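PDB 3C8L: FtsZ-like protein of unknown function from Nostoc punctiforme, which is of unknown function, being described only as FtsZ-like, with no activity established. Local coordinates for residues I24-A29 with V58-P63; R28-A33 with E71-V76. All blocks are in the same frame, centred on the assembly; numbering follows the deposited sequence.

Contact 1 of 2, residues I24-A29 with V58-P63; sequences IAASRA and VQVAVP
Val-60 and Val-62 each present to helix 22-34 the methyl that lies anti to its own backbone N, but on different branches: CG1 in Val-60 (chi1 166°) and CG2 in Val-62, where chi1 of 63° puts CG1 between the backbone N and the carbonyl carbon and leaves CG2 anti to N. Both methyls then extend forward from the strand, and each meets the single methyl of an alanine. Val-60 CG1 lies 3.9 Å from Ala-26 CB, a methyl-to-methyl contact at van der Waals distance. One residue back along the helix and two further along the strand, Val-62 CG2 approaches Ala-25 CB more loosely, at 4.3 Å. The other branch of Val-60, CG2, lies beside its backbone N and is farther from Ala-26 CB, at 4.4 Å, which identifies CG1 as the touching branch.

The closest backbone approach, 6.6 Å between Ala-26 CA and Val-60 CA, is consistent with the small helix side chains, which put only a CB between the two backbones. Ala-25 CB points at the strand, whereas Ala-26 CB leaves the helix along its flank and so also reaches Val-73 of helix 70-74. Strand 107-120 continues the surface under the helix, Ala-111 touching both Ala-25 and Val-62. The intervening Ala-61 belongs to the other face of the sheet, where it packs on Met-91 of the second subunit.

This is helix-on-sheet packing between helix 22-34 and the mixed sheet, in the buried interior. All four touching residues are buried and aliphatic, and every contact across the segments is between methyl carbons. Cohesion here therefore rests on dispersion and the exclusion of water, with shape rather than bond direction setting the fit.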
ATOM      1  N   ILE A  24     -14.198  -5.378 -10.253  1.00  9.86           N
ATOM      2  CA  ILE A  24     -12.920  -4.698 -10.470  0.50 10.41           C
ATOM      3  C   ILE A  24     -12.300  -4.319  -9.126  1.00  9.48           C
ATOM      4  O   ILE A  24     -11.112  -4.523  -8.881  1.00  9.81           O
ATOM      5  CB  ILE A  24     -13.130  -3.450 -11.376  0.50 10.94           C
ATOM      6  CG1 ILE A  24     -13.472  -3.898 -12.807  0.50 12.38           C
ATOM      7  CG2 ILE A  24     -11.890  -2.567 -11.383  0.50 10.65           C
ATOM      8  CD1 ILE A  24     -13.692  -2.777 -13.777  0.50 12.84           C
ATOM      9  N   ALA A  25     -13.111  -3.734  -8.257  1.00  9.53           N
ATOM     10  CA  ALA A  25     -12.623  -3.362  -6.921  1.00  9.20           C
ATOM     11  C   ALA A  25     -12.120  -4.615  -6.186  1.00  8.15           C
ATOM     12  O   ALA A  25     -11.030  -4.615  -5.591  1.00  8.60           O
ATOM     13  CB  ALA A  25     -13.726  -2.668  -6.128  1.00  9.54           C
ATOM     14  N   ALA A  26     -12.899  -5.698  -6.251  1.00  8.34           N
ATOM     15  CA  ALA A  26     -12.535  -6.940  -5.585  1.00  8.37           C
ATOM     16  C   ALA A  26     -11.254  -7.571  -6.147  1.00  8.56           C
ATOM     17  O   ALA A  26     -10.400  -8.011  -5.395  1.00  8.88           O
ATOM     18  CB  ALA A  26     -13.683  -7.939  -5.650  1.00  9.37           C
ATOM     19  N   SER A  27     -11.153  -7.604  -7.476  0.50  8.56           N
ATOM     20  CA  SER A  27      -9.972  -8.165  -8.134  0.50  7.77           C
ATOM     21  C   SER A  27      -8.720  -7.383  -7.753  0.50  8.52           C
ATOM     22  O   SER A  27      -7.666  -7.964  -7.453  0.50  8.62           O
ATOM     23  CB  SER A  27     -10.165  -8.190  -9.658  0.50  8.29           C
ATOM     24  OG  SER A  27     -11.170  -9.128  -9.995  0.50  9.76           O
ATOM     25  N   ARG A  28      -8.840  -6.060  -7.773  1.00  8.43           N
ATOM     26  CA  ARG A  28      -7.716  -5.185  -7.414  1.00  8.92           C
ATOM     27  C   ARG A  28      -7.354  -5.355  -5.943  1.00  8.02           C
ATOM     28  O   ARG A  28      -6.174  -5.282  -5.586  1.00  9.09           O
ATOM     29  CB  ARG A  28      -8.045  -3.747  -7.699  1.00  8.95           C
ATOM     30  CG  ARG A  28      -8.034  -3.443  -9.186  1.00  9.67           C
ATOM     31  CD  ARG A  28      -8.522  -2.063  -9.526  1.00  9.79           C
ATOM     32  NE  ARG A  28      -8.394  -1.790 -10.964  1.00 10.36           N
ATOM     33  CZ  ARG A  28      -8.914  -0.757 -11.599  1.00 10.90           C
ATOM     34  NH1 ARG A  28      -9.633   0.133 -10.949  1.00 11.53           N
ATOM     35  NH2 ARG A  28      -8.736  -0.630 -12.924  1.00 14.05           N
ATOM     36  N   ALA A  29      -8.347  -5.583  -5.080  1.00  8.16           N
ATOM     37  CA  ALA A  29      -8.087  -5.800  -3.662  1.00  8.04           C
ATOM     38  C   ALA A  29      -7.265  -7.077  -3.417  1.00  7.91           C
ATOM     39  O   ALA A  29      -6.321  -7.078  -2.622  1.00  8.20           O
ATOM     40  CB  ALA A  29      -9.387  -5.836  -2.868  1.00  8.41           C
ATOM     41  N   VAL A  58     -10.155 -16.638   0.242  1.00  9.31           N
ATOM     42  CA  VAL A  58     -10.260 -15.215   0.013  1.00  8.57           C
ATOM     43  C   VAL A  58     -11.577 -14.718   0.586  1.00  9.03           C
ATOM     44  O   VAL A  58     -12.627 -15.300   0.301  1.00 10.09           O
ATOM     45  CB  VAL A  58     -10.186 -14.872  -1.489  1.00  9.40           C
ATOM     46  CG1 VAL A  58     -10.251 -13.357  -1.706  1.00 11.93           C
ATOM     47  CG2 VAL A  58      -8.917 -15.440  -2.100  1.00 10.15           C
ATOM     48  N   GLN A  59     -11.510 -13.668   1.416  1.00  8.42           N
ATOM     49  CA  GLN A  59     -12.678 -13.029   2.000  1.00  9.18           C
ATOM     50  C   GLN A  59     -12.713 -11.601   1.475  1.00  9.02           C
ATOM     51  O   GLN A  59     -11.754 -10.844   1.712  1.00  9.48           O
ATOM     52  CB  GLN A  59     -12.559 -13.006   3.533  1.00  9.83           C
ATOM     53  CG  GLN A  59     -13.738 -12.353   4.236  1.00 10.64           C
ATOM     54  CD  GLN A  59     -13.489 -12.037   5.712  1.00 10.58           C
ATOM     55  OE1 GLN A  59     -12.429 -12.326   6.256  1.00 13.63           O
ATOM     56  NE2 GLN A  59     -14.490 -11.448   6.354  1.00 11.47           N
ATOM     57  N   VAL A  60     -13.768 -11.255   0.721  1.00  8.33           N
ATOM     58  CA  VAL A  60     -13.950  -9.912   0.184  1.00  9.04           C
ATOM     59  C   VAL A  60     -15.172  -9.213   0.754  1.00  8.97           C
ATOM     60  O   VAL A  60     -16.219  -9.844   0.921  1.00  9.78           O
ATOM     61  CB  VAL A  60     -14.094  -9.951  -1.374  1.00  9.30           C
ATOM     62  CG1 VAL A  60     -14.635  -8.622  -1.938  1.00 10.88           C
ATOM     63  CG2 VAL A  60     -12.744 -10.299  -2.020  1.00 11.09           C
ATOM     64  N   ALA A  61     -15.024  -7.930   1.099  1.00  9.17           N
ATOM     65  CA  ALA A  61     -16.129  -7.084   1.531  1.00  9.74           C
ATOM     66  C   ALA A  61     -16.146  -5.907   0.561  1.00  9.32           C
ATOM     67  O   ALA A  61     -15.112  -5.261   0.329  1.00  9.31           O
ATOM     68  CB  ALA A  61     -16.019  -6.666   2.971  1.00 10.32           C
ATOM     69  N   VAL A  62     -17.317  -5.624  -0.007  1.00  9.38           N
ATOM     70  CA  VAL A  62     -17.430  -4.580  -1.012  1.00  9.46           C
ATOM     71  C   VAL A  62     -18.906  -4.190  -1.148  1.00  9.31           C
ATOM     72  O   VAL A  62     -19.781  -4.986  -0.795  1.00 10.26           O
ATOM     73  CB  VAL A  62     -16.929  -5.161  -2.405  1.00  9.57           C
ATOM     74  CG1 VAL A  62     -17.834  -6.342  -2.866  1.00 10.51           C
ATOM     75  CG2 VAL A  62     -16.837  -4.122  -3.496  1.00 10.49           C
ATOM     76  N   PRO A  63     -19.192  -2.967  -1.635  1.00 10.75           N
ATOM     77  CA  PRO A  63     -20.592  -2.653  -1.923  1.00 10.82           C
ATOM     78  C   PRO A  63     -21.084  -3.529  -3.096  1.00 10.62           C
ATOM     79  O   PRO A  63     -20.300  -3.890  -3.977  1.00 10.79           O
ATOM     80  CB  PRO A  63     -20.575  -1.163  -2.265  1.00 11.86           C
ATOM     81  CG  PRO A  63     -19.248  -0.663  -1.824  1.00 14.44           C
ATOM     82  CD  PRO A  63     -18.320  -1.789  -1.791  1.00 11.36           C
TER

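Contact 2 of 2, residues R28-A33 with E71-V76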
ATOM      1  N   ARG A  28      -8.840  -6.060  -7.773  1.00  8.43           N
ATOM      2  CA  ARG A  28      -7.716  -5.185  -7.414  1.00  8.92           C
ATOM      3  C   ARG A  28      -7.354  -5.355  -5.943  1.00  8.02           C
ATOM      4  O   ARG A  28      -6.174  -5.282  -5.586  1.00  9.09           O
ATOM      5  CB  ARG A  28      -8.045  -3.747  -7.699  1.00  8.95           C
ATOM      6  CG  ARG A  28      -8.034  -3.443  -9.186  1.00  9.67           C
ATOM      7  CD  ARG A  28      -8.522  -2.063  -9.526  1.00  9.79           C
ATOM      8  NE  ARG A  28      -8.394  -1.790 -10.964  1.00 10.36           N
ATOM      9  CZ  ARG A  28      -8.914  -0.757 -11.599  1.00 10.90           C
ATOM     10  NH1 ARG A  28      -9.633   0.133 -10.949  1.00 11.53           N
ATOM     11  NH2 ARG A  28      -8.736  -0.630 -12.924  1.00 14.05           N
ATOM     12  N   ALA A  29      -8.347  -5.583  -5.080  1.00  8.16           N
ATOM     13  CA  ALA A  29      -8.087  -5.800  -3.662  1.00  8.04           C
ATOM     14  C   ALA A  29      -7.265  -7.077  -3.417  1.00  7.91           C
ATOM     15  O   ALA A  29      -6.321  -7.078  -2.622  1.00  8.20           O
ATOM     16  CB  ALA A  29      -9.387  -5.836  -2.868  1.00  8.41           C
ATOM     17  N   VAL A  30      -7.613  -8.174  -4.087  1.00  8.10           N
ATOM     18  CA  VAL A  30      -6.861  -9.422  -3.980  1.00  7.95           C
ATOM     19  C   VAL A  30      -5.425  -9.210  -4.509  1.00  8.63           C
ATOM     20  O   VAL A  30      -4.447  -9.638  -3.878  1.00  9.22           O
ATOM     21  CB  VAL A  30      -7.574 -10.570  -4.735  1.00  9.04           C
ATOM     22  CG1 VAL A  30      -6.720 -11.841  -4.751  1.00 10.53           C
ATOM     23  CG2 VAL A  30      -8.935 -10.855  -4.092  1.00  9.55           C
ATOM     24  N   ARG A  31      -5.296  -8.535  -5.652  1.00  9.06           N
ATOM     25  CA  ARG A  31      -3.967  -8.264  -6.216  0.50  9.65           C
ATOM     26  C   ARG A  31      -3.130  -7.472  -5.214  1.00  9.63           C
ATOM     27  O   ARG A  31      -1.971  -7.798  -4.960  1.00 11.34           O
ATOM     28  CB  ARG A  31      -4.058  -7.476  -7.526  0.50 10.22           C
ATOM     29  CG  ARG A  31      -2.641  -7.049  -8.046  0.50 10.21           C
ATOM     30  CD  ARG A  31      -2.684  -6.476  -9.411  0.50 11.54           C
ATOM     31  NE  ARG A  31      -3.396  -5.214  -9.428  0.50 11.77           N
ATOM     32  CZ  ARG A  31      -3.895  -4.654 -10.524  0.50 10.98           C
ATOM     33  NH1 ARG A  31      -3.815  -5.265 -11.698  0.50 11.79           N
ATOM     34  NH2 ARG A  31      -4.529  -3.498 -10.428  0.50  9.64           N
ATOM     35  N   ASN A  32      -3.698  -6.399  -4.665  1.00  8.88           N
ATOM     36  CA  ASN A  32      -3.035  -5.494  -3.656  0.50  9.68           C
ATOM     37  C   ASN A  32      -2.646  -6.276  -2.434  1.00  9.15           C
ATOM     38  O   ASN A  32      -1.622  -6.001  -1.815  1.00 10.43           O
ATOM     39  CB  ASN A  32      -3.998  -4.328  -3.175  0.50  9.66           C
ATOM     40  CG  ASN A  32      -3.343  -3.240  -2.146  0.50  9.82           C
ATOM     41  OD1 ASN A  32      -3.731  -3.127  -0.933  0.50 10.77           O
ATOM     42  ND2 ASN A  32      -2.433  -2.410  -2.663  0.50 11.44           N
ATOM     43  N   ALA A  33      -3.472  -7.249  -2.048  1.00  8.37           N
ATOM     44  CA  ALA A  33      -3.206  -8.006  -0.834  1.00  7.76           C
ATOM     45  C   ALA A  33      -1.930  -8.846  -0.913  1.00  7.92           C
ATOM     46  O   ALA A  33      -1.221  -9.021   0.083  1.00  9.78           O
ATOM     47  CB  ALA A  33      -4.396  -8.907  -0.495  1.00  9.11           C
ATOM     48  N   GLU A  71     -15.194 -16.034 -10.454  1.00 10.99           N
ATOM     49  CA  GLU A  71     -14.129 -16.642 -11.237  0.50 10.59           C
ATOM     50  C   GLU A  71     -13.040 -15.655 -11.633  1.00 10.83           C
ATOM     51  O   GLU A  71     -11.862 -15.995 -11.654  1.00 10.94           O
ATOM     52  CB  GLU A  71     -14.714 -17.361 -12.462  0.50 10.86           C
ATOM     53  CG  GLU A  71     -15.691 -18.532 -12.124  0.50 11.24           C
ATOM     54  CD  GLU A  71     -17.078 -18.134 -11.603  0.50 12.03           C
ATOM     55  OE1 GLU A  71     -17.482 -16.939 -11.695  0.50 11.55           O
ATOM     56  OE2 GLU A  71     -17.804 -19.042 -11.124  0.50 14.10           O
ATOM     57  N   GLU A  72     -13.441 -14.441 -11.958  1.00 10.36           N
ATOM     58  CA  GLU A  72     -12.504 -13.393 -12.310  1.00 11.05           C
ATOM     59  C   GLU A  72     -11.654 -12.986 -11.101  1.00 10.35           C
ATOM     60  O   GLU A  72     -10.450 -12.788 -11.227  1.00 11.10           O
ATOM     61  CB  GLU A  72     -13.275 -12.188 -12.864  1.00 12.73           C
ATOM     62  CG  GLU A  72     -12.446 -10.997 -13.216  1.00 14.53           C
ATOM     63  CD  GLU A  72     -13.218  -9.925 -13.996  1.00 15.55           C
ATOM     64  OE1 GLU A  72     -14.281 -10.243 -14.564  1.00 17.08           O
ATOM     65  OE2 GLU A  72     -12.712  -8.782 -14.064  1.00 19.31           O
ATOM     66  N   VAL A  73     -12.263 -12.911  -9.927  1.00  9.18           N
ATOM     67  CA  VAL A  73     -11.534 -12.545  -8.709  1.00  8.84           C
ATOM     68  C   VAL A  73     -10.520 -13.639  -8.354  1.00  8.73           C
ATOM     69  O   VAL A  73      -9.365 -13.337  -8.064  1.00  9.38           O
ATOM     70  CB  VAL A  73     -12.508 -12.284  -7.551  1.00  9.25           C
ATOM     71  CG1 VAL A  73     -11.750 -12.061  -6.239  1.00  9.83           C
ATOM     72  CG2 VAL A  73     -13.412 -11.095  -7.861  1.00  9.99           C
ATOM     73  N   LEU A  74     -10.946 -14.897  -8.356  1.00  8.64           N
ATOM     74  CA  LEU A  74     -10.030 -15.973  -7.989  1.00  8.92           C
ATOM     75  C   LEU A  74      -8.877 -16.163  -8.959  1.00  8.55           C
ATOM     76  O   LEU A  74      -7.816 -16.617  -8.561  1.00  8.73           O
ATOM     77  CB  LEU A  74     -10.771 -17.300  -7.743  1.00  9.74           C
ATOM     78  CG  LEU A  74     -11.635 -17.337  -6.480  1.00 10.02           C
ATOM     79  CD1 LEU A  74     -12.330 -18.690  -6.343  1.00 11.39           C
ATOM     80  CD2 LEU A  74     -10.812 -17.012  -5.237  1.00 11.56           C
ATOM     81  N   ALA A  75      -9.083 -15.791 -10.222  1.00  8.93           N
ATOM     82  CA  ALA A  75      -8.025 -15.902 -11.218  1.00  9.69           C
ATOM     83  C   ALA A  75      -6.853 -14.943 -10.898  1.00  8.98           C
ATOM     84  O   ALA A  75      -5.777 -15.087 -11.469  1.00 10.34           O
ATOM     85  CB  ALA A  75      -8.575 -15.657 -12.634  1.00 11.32           C
ATOM     86  N   VAL A  76      -7.037 -13.959 -10.031  1.00  9.13           N
ATOM     87  CA  VAL A  76      -5.918 -13.093  -9.631  1.00  9.60           C
ATOM     88  C   VAL A  76      -4.862 -13.931  -8.881  1.00  9.99           C
ATOM     89  O   VAL A  76      -3.673 -13.618  -8.938  1.00 11.38           O
ATOM     90  CB  VAL A  76      -6.424 -11.931  -8.745  1.00 10.91           C
ATOM     91  CG1 VAL A  76      -5.268 -11.084  -8.163  1.00 11.74           C
ATOM     92  CG2 VAL A  76      -7.392 -11.054  -9.553  1.00 11.97           C
TER
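Val-76 and Val-30 give up the most surface here, and their CG1 methyls meet at 3.8 Å. Val-76 CB adds a second approach to the same branch, 4.0 Å from Val-30 CG1, and the two side chains meet at a slant. With CG1 anti to the backbone N in Val-76 (chi1 173°), that methyl reaches past Val-30 to the helix backbone itself, lying 3.6 Å from Arg-31 N and 3.9 Å from Arg-31 CB. It thus sits against the helix wall, while the rest of the Arg-31 chain leads away.

Val-73 takes the other branch of Val-30: its CG1 lies 3.7 Å from Val-30 CG2, the two side chains standing at about a right angle. The two branches of Val-30 thus face different valines of the same segment, CG1 to Val-76 and CG2 to Val-73, and Val-30 continues inward to Val-58 and Ala-113 on the sheet.

Helix 70-74 connects strands 55-62 and 81-94, which pair in parallel, so the segment 71-76 belongs to a beta-alpha-beta crossover, packed here against helix 22-34 over the same face of the mixed sheet.

How the contacts relate
Both contacts use helix 22-34, sharing Arg-28 and Ala-29, and their centres lie about 7 Å apart. Contact 1 is the core one, between helix and sheet, with alanines meeting valine methyls, all of them buried. Contact 2 joins helix 22-34 to helix 70-74 and the residues that follow it, and is only partly buried: larger branched side chains bridge the gap, and Arg-31 lies at its margin. Its buried surface is greater, 174 against 132 Å². Apolar packing runs on between the two, for Val-58 CG1 and Val-30 CG2 are 3.7 Å apart and Ala-26 CB and Val-73 CG2 3.9 Å. Helix 22-34 thus meets two successive elements of one crossover, strand 55-62 and helix 70-74.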